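Local coordinates for Alpha/beta hydrolase (Xanthomonas campestris pv. campestris, PDB 2QJW), which is of unknown function but is probably a hydrolase of the alpha/beta superfamily, at residues A[6-11]-A[37-42]; A[41-46]-A[60-65]; A[76-81]-A[95-100]. All coordinates share one frame; numbering follows the deposited sequence. Where two conformers were deposited one is given.

Interaction 1 (A[6-11]-A[37-42]); sequences HCILAH and ERPDFT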
loop_
_atom_site.group_PDB
_atom_site.type_symbol
_atom_site.label_atom_id
_atom_site.label_comp_id
_atom_site.label_asym_id
_atom_site.label_seq_id
_atom_site.Cartn_x
_atom_site.Cartn_y
_atom_site.Cartn_z
ATOM N N HIS A 6 -13.880 -18.186 5.427
ATOM C CA HIS A 6 -14.136 -18.350 4.006
ATOM C C HIS A 6 -14.031 -17.032 3.248
ATOM O O HIS A 6 -14.547 -16.017 3.708
ATOM C CB HIS A 6 -15.557 -18.820 3.865
ATOM C CG HIS A 6 -15.959 -19.240 2.492
ATOM N ND1 HIS A 6 -15.384 -20.313 1.851
ATOM C CD2 HIS A 6 -16.909 -18.747 1.652
ATOM C CE1 HIS A 6 -15.986 -20.477 0.689
ATOM N NE2 HIS A 6 -16.912 -19.542 0.546
ATOM N N CYS A 7 -13.379 -17.084 2.089
ATOM C CA CYS A 7 -13.255 -15.908 1.197
ATOM C C CYS A 7 -14.133 -16.072 -0.039
ATOM O O CYS A 7 -14.140 -17.132 -0.655
ATOM C CB CYS A 7 -11.831 -15.739 0.734
ATOM S SG CYS A 7 -10.657 -15.383 2.011
ATOM N N ILE A 8 -14.940 -15.051 -0.326
ATOM C CA ILE A 8 -15.746 -15.027 -1.561
ATOM C C ILE A 8 -15.119 -13.985 -2.443
ATOM O O ILE A 8 -15.006 -12.845 -2.044
ATOM C CB ILE A 8 -17.209 -14.757 -1.308
ATOM C CG1 ILE A 8 -17.814 -15.766 -0.323
ATOM C CG2 ILE A 8 -17.939 -14.763 -2.700
ATOM C CD1 ILE A 8 -19.136 -15.477 0.244
ATOM N N LEU A 9 -14.630 -14.384 -3.623
ATOM C CA LEU A 9 -13.819 -13.558 -4.531
ATOM C C LEU A 9 -14.639 -13.272 -5.780
ATOM O O LEU A 9 -14.951 -14.214 -6.521
ATOM C CB LEU A 9 -12.561 -14.323 -4.901
ATOM C CG LEU A 9 -11.871 -14.945 -3.677
ATOM C CD1 LEU A 9 -10.809 -15.874 -4.161
ATOM C CD2 LEU A 9 -11.343 -13.858 -2.709
ATOM N N ALA A 10 -15.031 -12.011 -6.016
ATOM C CA ALA A 10 -15.951 -11.645 -7.105
ATOM C C ALA A 10 -15.265 -10.983 -8.278
ATOM O O ALA A 10 -14.692 -9.901 -8.144
ATOM C CB ALA A 10 -16.980 -10.698 -6.546
ATOM N N HIS A 11 -15.344 -11.657 -9.405
ATOM C CA HIS A 11 -14.754 -11.167 -10.641
ATOM C C HIS A 11 -15.420 -9.929 -11.206
ATOM O O HIS A 11 -16.556 -9.623 -10.892
ATOM C CB HIS A 11 -14.711 -12.304 -11.671
ATOM C CG HIS A 11 -16.035 -12.652 -12.314
ATOM N ND1 HIS A 11 -16.682 -11.840 -13.244
ATOM C CD2 HIS A 11 -16.843 -13.715 -12.124
ATOM C CE1 HIS A 11 -17.817 -12.426 -13.607
ATOM N NE2 HIS A 11 -17.947 -13.553 -12.932
ATOM N N GLU A 37 -14.200 -19.377 -2.688
ATOM C CA GLU A 37 -15.001 -19.638 -3.864
ATOM C C GLU A 37 -15.015 -18.396 -4.741
ATOM O O GLU A 37 -14.893 -17.294 -4.258
ATOM C CB GLU A 37 -16.433 -20.064 -3.547
ATOM C CG GLU A 37 -17.317 -19.009 -2.994
ATOM C CD GLU A 37 -18.675 -19.508 -2.541
ATOM O OE1 GLU A 37 -19.513 -19.831 -3.421
ATOM O OE2 GLU A 37 -18.943 -19.523 -1.305
ATOM N N ARG A 38 -15.182 -18.623 -6.053
ATOM C CA ARG A 38 -15.225 -17.593 -7.076
ATOM C C ARG A 38 -16.541 -17.749 -7.842
ATOM O O ARG A 38 -16.613 -18.580 -8.780
ATOM C CB ARG A 38 -14.042 -17.765 -8.000
ATOM C CG ARG A 38 -12.739 -17.303 -7.358
ATOM C CD ARG A 38 -11.553 -17.803 -8.206
ATOM N NE ARG A 38 -11.354 -19.197 -7.975
ATOM C CZ ARG A 38 -10.595 -19.976 -8.734
ATOM N NH1 ARG A 38 -9.969 -19.504 -9.814
ATOM N NH2 ARG A 38 -10.473 -21.251 -8.413
ATOM N N PRO A 39 -17.581 -17.039 -7.401
ATOM C CA PRO A 39 -18.865 -17.231 -8.078
ATOM C C PRO A 39 -18.826 -16.746 -9.541
ATOM O O PRO A 39 -18.110 -15.814 -9.859
ATOM C CB PRO A 39 -19.824 -16.401 -7.270
ATOM C CG PRO A 39 -19.148 -16.271 -5.867
ATOM C CD PRO A 39 -17.702 -16.160 -6.220
ATOM N N ASP A 40 -19.649 -17.354 -10.354
ATOM C CA ASP A 40 -19.734 -16.994 -11.770
ATOM C C ASP A 40 -20.884 -16.048 -11.952
ATOM O O ASP A 40 -22.045 -16.361 -11.677
ATOM C CB ASP A 40 -19.967 -18.271 -12.545
ATOM C CG ASP A 40 -19.820 -18.051 -14.040
ATOM O OD1 ASP A 40 -20.067 -16.916 -14.501
ATOM O OD2 ASP A 40 -19.361 -18.980 -14.742
ATOM N N PHE A 41 -20.572 -14.830 -12.376
ATOM C CA PHE A 41 -21.565 -13.837 -12.659
ATOM C C PHE A 41 -21.685 -13.547 -14.173
ATOM O O PHE A 41 -22.299 -12.519 -14.520
ATOM C CB PHE A 41 -21.218 -12.523 -11.953
ATOM C CG PHE A 41 -21.013 -12.648 -10.472
ATOM C CD1 PHE A 41 -22.097 -12.675 -9.604
ATOM C CD2 PHE A 41 -19.708 -12.637 -9.925
ATOM C CE1 PHE A 41 -21.920 -12.710 -8.217
ATOM C CE2 PHE A 41 -19.532 -12.740 -8.572
ATOM C CZ PHE A 41 -20.638 -12.766 -7.709
ATOM N N THR A 42 -21.141 -14.387 -15.016
ATOM C CA THR A 42 -21.055 -14.069 -16.438
ATOM C C THR A 42 -22.446 -13.958 -17.074
ATOM O O THR A 42 -22.634 -13.163 -17.988
ATOM C CB THR A 42 -20.162 -15.067 -17.197
ATOM O OG1 THR A 42 -20.616 -16.402 -16.986
ATOM C CG2 THR A 42 -18.672 -14.953 -16.736
HETATM O O HOH W 1 -15.861 -14.467 -9.126
#

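Interaction 2 (A[41-46]-A[60-65]); sequences FTDLDA and LQRLLE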
loop_
_atom_site.group_PDB
_atom_site.type_symbol
_atom_site.label_atom_id
_atom_site.label_comp_id
_atom_site.label_asym_id
_atom_site.label_seq_id
_atom_site.Cartn_x
_atom_site.Cartn_y
_atom_site.Cartn_z
ATOM N N PHE A 41 -20.572 -14.830 -12.376
ATOM C CA PHE A 41 -21.565 -13.837 -12.659
ATOM C C PHE A 41 -21.685 -13.547 -14.173
ATOM O O PHE A 41 -22.299 -12.519 -14.520
ATOM C CB PHE A 41 -21.218 -12.523 -11.953
ATOM C CG PHE A 41 -21.013 -12.648 -10.472
ATOM C CD1 PHE A 41 -22.097 -12.675 -9.604
ATOM C CD2 PHE A 41 -19.708 -12.637 -9.925
ATOM C CE1 PHE A 41 -21.920 -12.710 -8.217
ATOM C CE2 PHE A 41 -19.532 -12.740 -8.572
ATOM C CZ PHE A 41 -20.638 -12.766 -7.709
ATOM N N THR A 42 -21.141 -14.387 -15.016
ATOM C CA THR A 42 -21.055 -14.069 -16.438
ATOM C C THR A 42 -22.446 -13.958 -17.074
ATOM O O THR A 42 -22.634 -13.163 -17.988
ATOM C CB THR A 42 -20.162 -15.067 -17.197
ATOM O OG1 THR A 42 -20.616 -16.402 -16.986
ATOM C CG2 THR A 42 -18.672 -14.953 -16.736
ATOM N N ASP A 43 -23.425 -14.707 -16.585
ATOM C CA ASP A 43 -24.783 -14.619 -17.147
ATOM C C ASP A 43 -25.384 -13.279 -16.900
ATOM O O ASP A 43 -26.025 -12.697 -17.765
ATOM C CB ASP A 43 -25.704 -15.743 -16.568
ATOM C CG ASP A 43 -25.761 -15.783 -15.058
ATOM O OD1 ASP A 43 -24.709 -15.565 -14.388
ATOM O OD2 ASP A 43 -26.889 -15.999 -14.511
ATOM N N LEU A 44 -25.151 -12.754 -15.713
ATOM C CA LEU A 44 -25.710 -11.492 -15.273
ATOM C C LEU A 44 -25.079 -10.346 -16.031
ATOM O O LEU A 44 -25.763 -9.407 -16.519
ATOM C CB LEU A 44 -25.454 -11.302 -13.782
ATOM C CG LEU A 44 -26.180 -12.323 -12.880
ATOM C CD1 LEU A 44 -25.551 -12.388 -11.481
ATOM C CD2 LEU A 44 -27.702 -12.065 -12.848
ATOM N N ASP A 45 -23.792 -10.443 -16.209
ATOM C CA ASP A 45 -23.049 -9.355 -16.907
ATOM C C ASP A 45 -23.487 -9.201 -18.359
ATOM O O ASP A 45 -23.499 -8.056 -18.871
ATOM C CB ASP A 45 -21.550 -9.586 -16.855
ATOM C CG ASP A 45 -20.995 -9.466 -15.444
ATOM O OD1 ASP A 45 -21.728 -8.999 -14.576
ATOM O OD2 ASP A 45 -19.797 -9.796 -15.269
ATOM N N ALA A 46 -23.876 -10.323 -18.979
ATOM C CA ALA A 46 -24.360 -10.344 -20.361
ATOM C C ALA A 46 -25.765 -9.753 -20.506
ATOM O O ALA A 46 -26.197 -9.530 -21.638
ATOM C CB ALA A 46 -24.291 -11.760 -20.903
ATOM N N LEU A 60 -25.697 -8.346 -7.130
ATOM C CA LEU A 60 -25.789 -8.073 -5.726
ATOM C C LEU A 60 -26.560 -9.175 -4.989
ATOM O O LEU A 60 -26.159 -9.609 -3.905
ATOM C CB LEU A 60 -26.496 -6.718 -5.430
ATOM C CG LEU A 60 -25.700 -5.496 -5.882
ATOM C CD1 LEU A 60 -26.618 -4.238 -6.134
ATOM C CD2 LEU A 60 -24.636 -5.175 -4.905
ATOM N N GLN A 61 -27.699 -9.574 -5.549
ATOM C CA GLN A 61 -28.532 -10.608 -4.893
ATOM C C GLN A 61 -27.822 -11.941 -4.868
ATOM O O GLN A 61 -27.855 -12.615 -3.831
ATOM C CB GLN A 61 -29.879 -10.738 -5.600
ATOM C CG GLN A 61 -30.784 -11.818 -4.987
ATOM C CD GLN A 61 -31.281 -11.455 -3.599
ATOM O OE1 GLN A 61 -31.416 -10.266 -3.271
ATOM N NE2 GLN A 61 -31.575 -12.467 -2.782
ATOM N N ARG A 62 -27.136 -12.299 -5.942
ATOM C CA ARG A 62 -26.463 -13.590 -5.974
ATOM C C ARG A 62 -25.341 -13.617 -4.924
ATOM O O ARG A 62 -25.186 -14.606 -4.175
ATOM C CB ARG A 62 -25.936 -13.874 -7.337
ATOM C CG ARG A 62 -25.188 -15.184 -7.467
ATOM C CD ARG A 62 -24.826 -15.540 -8.849
ATOM N NE ARG A 62 -26.025 -15.740 -9.667
ATOM C CZ ARG A 62 -25.978 -15.789 -10.993
ATOM N NH1 ARG A 62 -24.822 -15.736 -11.634
ATOM N NH2 ARG A 62 -27.095 -15.925 -11.693
ATOM N N LEU A 63 -24.500 -12.581 -4.901
ATOM C CA LEU A 63 -23.448 -12.521 -3.893
ATOM C C LEU A 63 -23.999 -12.490 -2.481
ATOM O O LEU A 63 -23.437 -13.123 -1.612
ATOM C CB LEU A 63 -22.527 -11.331 -4.140
ATOM C CG LEU A 63 -21.350 -11.218 -3.203
ATOM C CD1 LEU A 63 -20.509 -12.513 -3.125
ATOM C CD2 LEU A 63 -20.455 -10.048 -3.602
ATOM N N LEU A 64 -25.096 -11.736 -2.227
ATOM C CA LEU A 64 -25.696 -11.671 -0.916
ATOM C C LEU A 64 -26.074 -13.092 -0.435
ATOM O O LEU A 64 -25.782 -13.471 0.700
ATOM C CB LEU A 64 -26.947 -10.783 -0.977
ATOM C CG LEU A 64 -27.816 -10.667 0.279
ATOM C CD1 LEU A 64 -26.971 -10.127 1.401
ATOM C CD2 LEU A 64 -29.035 -9.769 -0.026
ATOM N N GLU A 65 -26.666 -13.861 -1.334
ATOM C CA GLU A 65 -27.122 -15.199 -0.975
ATOM C C GLU A 65 -25.952 -16.101 -0.628
ATOM O O GLU A 65 -25.988 -16.853 0.358
ATOM C CB GLU A 65 -27.957 -15.765 -2.123
ATOM C CG GLU A 65 -29.351 -15.099 -2.138
ATOM C CD GLU A 65 -30.280 -15.581 -3.266
ATOM O OE1 GLU A 65 -29.931 -16.524 -4.001
ATOM O OE2 GLU A 65 -31.377 -15.004 -3.385
#

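Interaction 3 (A[76-81]-A[95-100]); sequences VVLAGS and VPTRAL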
loop_
_atom_site.group_PDB
_atom_site.type_symbol
_atom_site.label_atom_id
_atom_site.label_comp_id
_atom_site.label_asym_id
_atom_site.label_seq_id
_atom_site.Cartn_x
_atom_site.Cartn_y
_atom_site.Cartn_z
ATOM N N VAL A 76 -16.555 -14.631 7.134
ATOM C CA VAL A 76 -16.475 -14.414 5.677
ATOM C C VAL A 76 -15.723 -13.130 5.380
ATOM O O VAL A 76 -16.034 -12.071 5.916
ATOM C CB VAL A 76 -17.857 -14.310 5.065
ATOM C CG1 VAL A 76 -17.753 -14.025 3.551
ATOM C CG2 VAL A 76 -18.644 -15.609 5.338
ATOM N N VAL A 77 -14.774 -13.252 4.451
ATOM C CA VAL A 77 -14.081 -12.126 3.824
ATOM C C VAL A 77 -14.580 -11.995 2.386
ATOM O O VAL A 77 -14.633 -13.010 1.650
ATOM C CB VAL A 77 -12.546 -12.309 3.859
ATOM C CG1 VAL A 77 -11.826 -11.303 3.022
ATOM C CG2 VAL A 77 -12.070 -12.288 5.324
ATOM N N LEU A 78 -14.976 -10.765 2.000
ATOM C CA LEU A 78 -15.413 -10.503 0.620
ATOM C C LEU A 78 -14.339 -9.730 -0.084
ATOM O O LEU A 78 -13.710 -8.826 0.464
ATOM C CB LEU A 78 -16.682 -9.685 0.608
ATOM C CG LEU A 78 -17.846 -10.338 1.350
ATOM C CD1 LEU A 78 -19.051 -9.399 1.324
ATOM C CD2 LEU A 78 -18.209 -11.679 0.760
ATOM N N ALA A 79 -14.071 -10.120 -1.333
ATOM C CA ALA A 79 -13.037 -9.457 -2.137
ATOM C C ALA A 79 -13.511 -9.383 -3.522
ATOM O O ALA A 79 -14.370 -10.173 -3.950
ATOM C CB ALA A 79 -11.768 -10.228 -2.106
ATOM N N GLY A 80 -12.942 -8.478 -4.289
ATOM C CA GLY A 80 -13.292 -8.402 -5.689
ATOM C C GLY A 80 -12.365 -7.541 -6.491
ATOM O O GLY A 80 -11.406 -6.972 -5.984
ATOM N N SER A 81 -12.711 -7.458 -7.778
ATOM C CA SER A 81 -12.075 -6.544 -8.721
ATOM C C SER A 81 -13.162 -5.738 -9.435
ATOM O O SER A 81 -14.113 -6.338 -9.907
ATOM C CB SER A 81 -11.255 -7.296 -9.742
ATOM O OG SER A 81 -10.668 -6.375 -10.640
ATOM N N VAL A 95 -24.646 -8.328 5.324
ATOM C CA VAL A 95 -24.245 -9.540 5.977
ATOM C C VAL A 95 -23.077 -9.223 6.936
ATOM O O VAL A 95 -22.334 -8.283 6.699
ATOM C CB VAL A 95 -23.845 -10.654 4.929
ATOM C CG1 VAL A 95 -22.402 -10.498 4.426
ATOM C CG2 VAL A 95 -24.042 -12.030 5.505
ATOM N N PRO A 96 -22.920 -9.952 8.037
ATOM C CA PRO A 96 -21.738 -9.624 8.875
ATOM C C PRO A 96 -20.484 -10.099 8.138
ATOM O O PRO A 96 -20.330 -11.287 7.852
ATOM C CB PRO A 96 -22.000 -10.349 10.179
ATOM C CG PRO A 96 -22.969 -11.405 9.877
ATOM C CD PRO A 96 -23.749 -11.009 8.677
ATOM N N THR A 97 -19.616 -9.140 7.851
ATOM C CA THR A 97 -18.430 -9.345 7.041
ATOM C C THR A 97 -17.222 -9.068 7.891
ATOM O O THR A 97 -17.180 -8.080 8.592
ATOM C CB THR A 97 -18.524 -8.398 5.831
ATOM O OG1 THR A 97 -19.731 -8.671 5.118
ATOM C CG2 THR A 97 -17.308 -8.558 4.895
ATOM N N ARG A 98 -16.246 -9.977 7.850
ATOM C CA ARG A 98 -15.060 -9.890 8.649
ATOM C C ARG A 98 -14.116 -8.769 8.193
ATOM O O ARG A 98 -13.493 -8.089 8.976
ATOM C CB ARG A 98 -14.296 -11.238 8.669
ATOM C CG ARG A 98 -13.086 -11.245 9.530
ATOM C CD ARG A 98 -13.362 -10.979 10.990
ATOM N NE ARG A 98 -12.186 -10.775 11.795
ATOM C CZ ARG A 98 -11.576 -9.642 12.036
ATOM N NH1 ARG A 98 -11.948 -8.499 11.486
ATOM N NH2 ARG A 98 -10.516 -9.636 12.825
ATOM N N ALA A 99 -14.002 -8.666 6.872
ATOM C CA ALA A 99 -13.064 -7.709 6.217
ATOM C C ALA A 99 -13.367 -7.684 4.738
ATOM O O ALA A 99 -14.036 -8.571 4.215
ATOM C CB ALA A 99 -11.605 -8.120 6.421
ATOM N N LEU A 100 -12.849 -6.642 4.089
ATOM C CA LEU A 100 -13.140 -6.357 2.694
ATOM C C LEU A 100 -11.874 -6.004 1.924
ATOM O O LEU A 100 -11.150 -5.082 2.329
ATOM C CB LEU A 100 -14.093 -5.181 2.665
ATOM C CG LEU A 100 -14.752 -4.736 1.378
ATOM C CD1 LEU A 100 -15.606 -5.903 0.713
ATOM C CD2 LEU A 100 -15.594 -3.470 1.644
HETATM O O HOH W 2 -18.033 -12.787 8.654
#

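Interaction 1 (A[6-11]-A[37-42])
Ile8 of strand 6-10 pairs with Glu37 at the outer edge of the parallel sheet of the alpha/beta-hydrolase fold, through the flanking Leu9 N and Cys7 O. Strand 35-37 is the outermost strand here and runs beside 6-10. Leu9 N donates to Glu37 O at 3.0 Å, and Glu37 N donates to Cys7 O.

Beyond Glu37 the chains part, and a water takes over. It donates to Leu9 O and Pro39 O and accepts from His11 N, so one molecule joins three backbone groups.

The tightly packed side is buried and apolar. Ile8 CG2 meets Pro39 CG at 3.7 Å, the two side chains crossing at about a right angle. Ala10 CB lies 3.8 Å from Phe41 CE2. Helix 56-71 packs on this side through Leu63 and Ile66.

The solvent side holds Asp40, which is exposed, and Glu37 and Arg38, which are partly so. Even here His6 NE2 donates to Glu37 OE2 at 2.7 Å, on the anti side of the carboxylate. Thr35 OG1 bonds ND1 of the same ring, which fixes its rotation. Arg38 CA makes a CA-H...O contact to Leu9 O, and its CG lies along Leu9 CB.

At the far end the tip of the His11 ring comes up to the loop (chi1 75°). Its NE2 accepts from Phe41 N at 3.0 Å, the donor tilted 20° from the ring plane.

Interaction 2 (A[41-46]-A[60-65])
Arg62 of helix 56-71 reaches Asp43 of the short helix 42-45 in an end-on salt bridge made by two nitrogens. It joins the connection after edge strand 35-37 to a helix that packs on the sheet of the alpha/beta-hydrolase fold. Arg62 NH1 donates to Asp43 OD1 and Arg62 NH2 to Asp43 OD2, both at 2.8 Å. Each carboxylate oxygen uses its syn lone pair. The carboxylate and guanidinium planes are 7° apart. Both bonds are close to straight, and together they hold the guanidinium coplanar with the carboxylate. The arginine leaves its helix with CG anti to the backbone N (chi1 179°), runs out extended, and bends at chi3 to bring the two terminal nitrogens to Asp43. NH1 also makes a weak hydrogen bond to Asp40 O, just before the short helix.

Nonpolar groups pack round the arginine. Leu44 CD1 sits over the centre of one guanidinium face, 3.4 Å above the plane, while the acid holds the edge. Further back, Arg62 CD lies 4.0 Å from Phe41 CD1. The Phe41 ring is nearly parallel to the guanidinium, but the aliphatic chain is what it touches.

A separate, looser apolar contact brings Phe41 CZ to Leu63 CB at 4.3 Å.

Asp43 is exposed, whereas Phe41, Leu44 and Leu63 are buried. Asp45 ties the short helix to Arg59 by a second salt bridge. Phe41 and Leu63 both also pack on Ile87 of helix 83-92, while strand 6-10 meets them through Ala10 and Ile8.

Interaction 3 (A[76-81]-A[95-100])
Leu78 and Leu100 pair as neighbours in the parallel sheet, where strands 76-81 and 99-103 are joined through helix 83-92 in a beta-alpha-beta crossover. Strand 76-81 leads into a GxSxG pattern that includes Gly80, consistent with the nucleophile elbow of alpha/beta hydrolases.

Two backbone bonds join the segments. Arg98 N donates to Val76 O at 2.9 Å. Leu78 N donates to Ala99 O at 3.3 Å, a longer bond. Leu100 CA adds a CA-H...O contact to Leu78 O at 3.4 Å. A water accepts from Val76 N and donates to Pro96 O, next to the direct bond from Arg98 N to Val76 O.

On the face of Leu78 and Leu100, Leu100 has CG anti to its N (chi1 -172°), which sets CD1 3.9 Å from Leu78 CB. Leu78 CD1 lies 3.9 Å from Thr97 OG1, and the two side chains cross at about a right angle. Ala88 of helix 83-92 touches both leucines. On the other face, Val77 CG2 meets Ala99 CB at 4.3 Å.

Thr97 OG1 itself donates to Val95 O, from above the carbonyl plane. Main-chain hydrogen bonds thus fix the register, and apolar side chains pack on both faces.

From the N terminus, strand 6-10 comes first, and interaction 1 closes the loop through helix 20-31 by bringing back residues 37-42. Interaction 2 opens where interaction 1 ends, sharing Phe41 and Thr42, and closes the next loop onto helix 56-71. That helix leads to strand 76-81, from which interaction 3 closes the crossover through helix 83-92. Interactions 1 and 2 are chained through their shared residues, interaction 3 follows them, and none nests in another. Interactions 1 and 3 meet inside the sheet, where strands 6-10 and 76-81 are neighbours. Interaction 2 packs beside it, with Leu63 on Ile8. Together they tie the sheet from its edge strand 35-37 inward to strand 99-103.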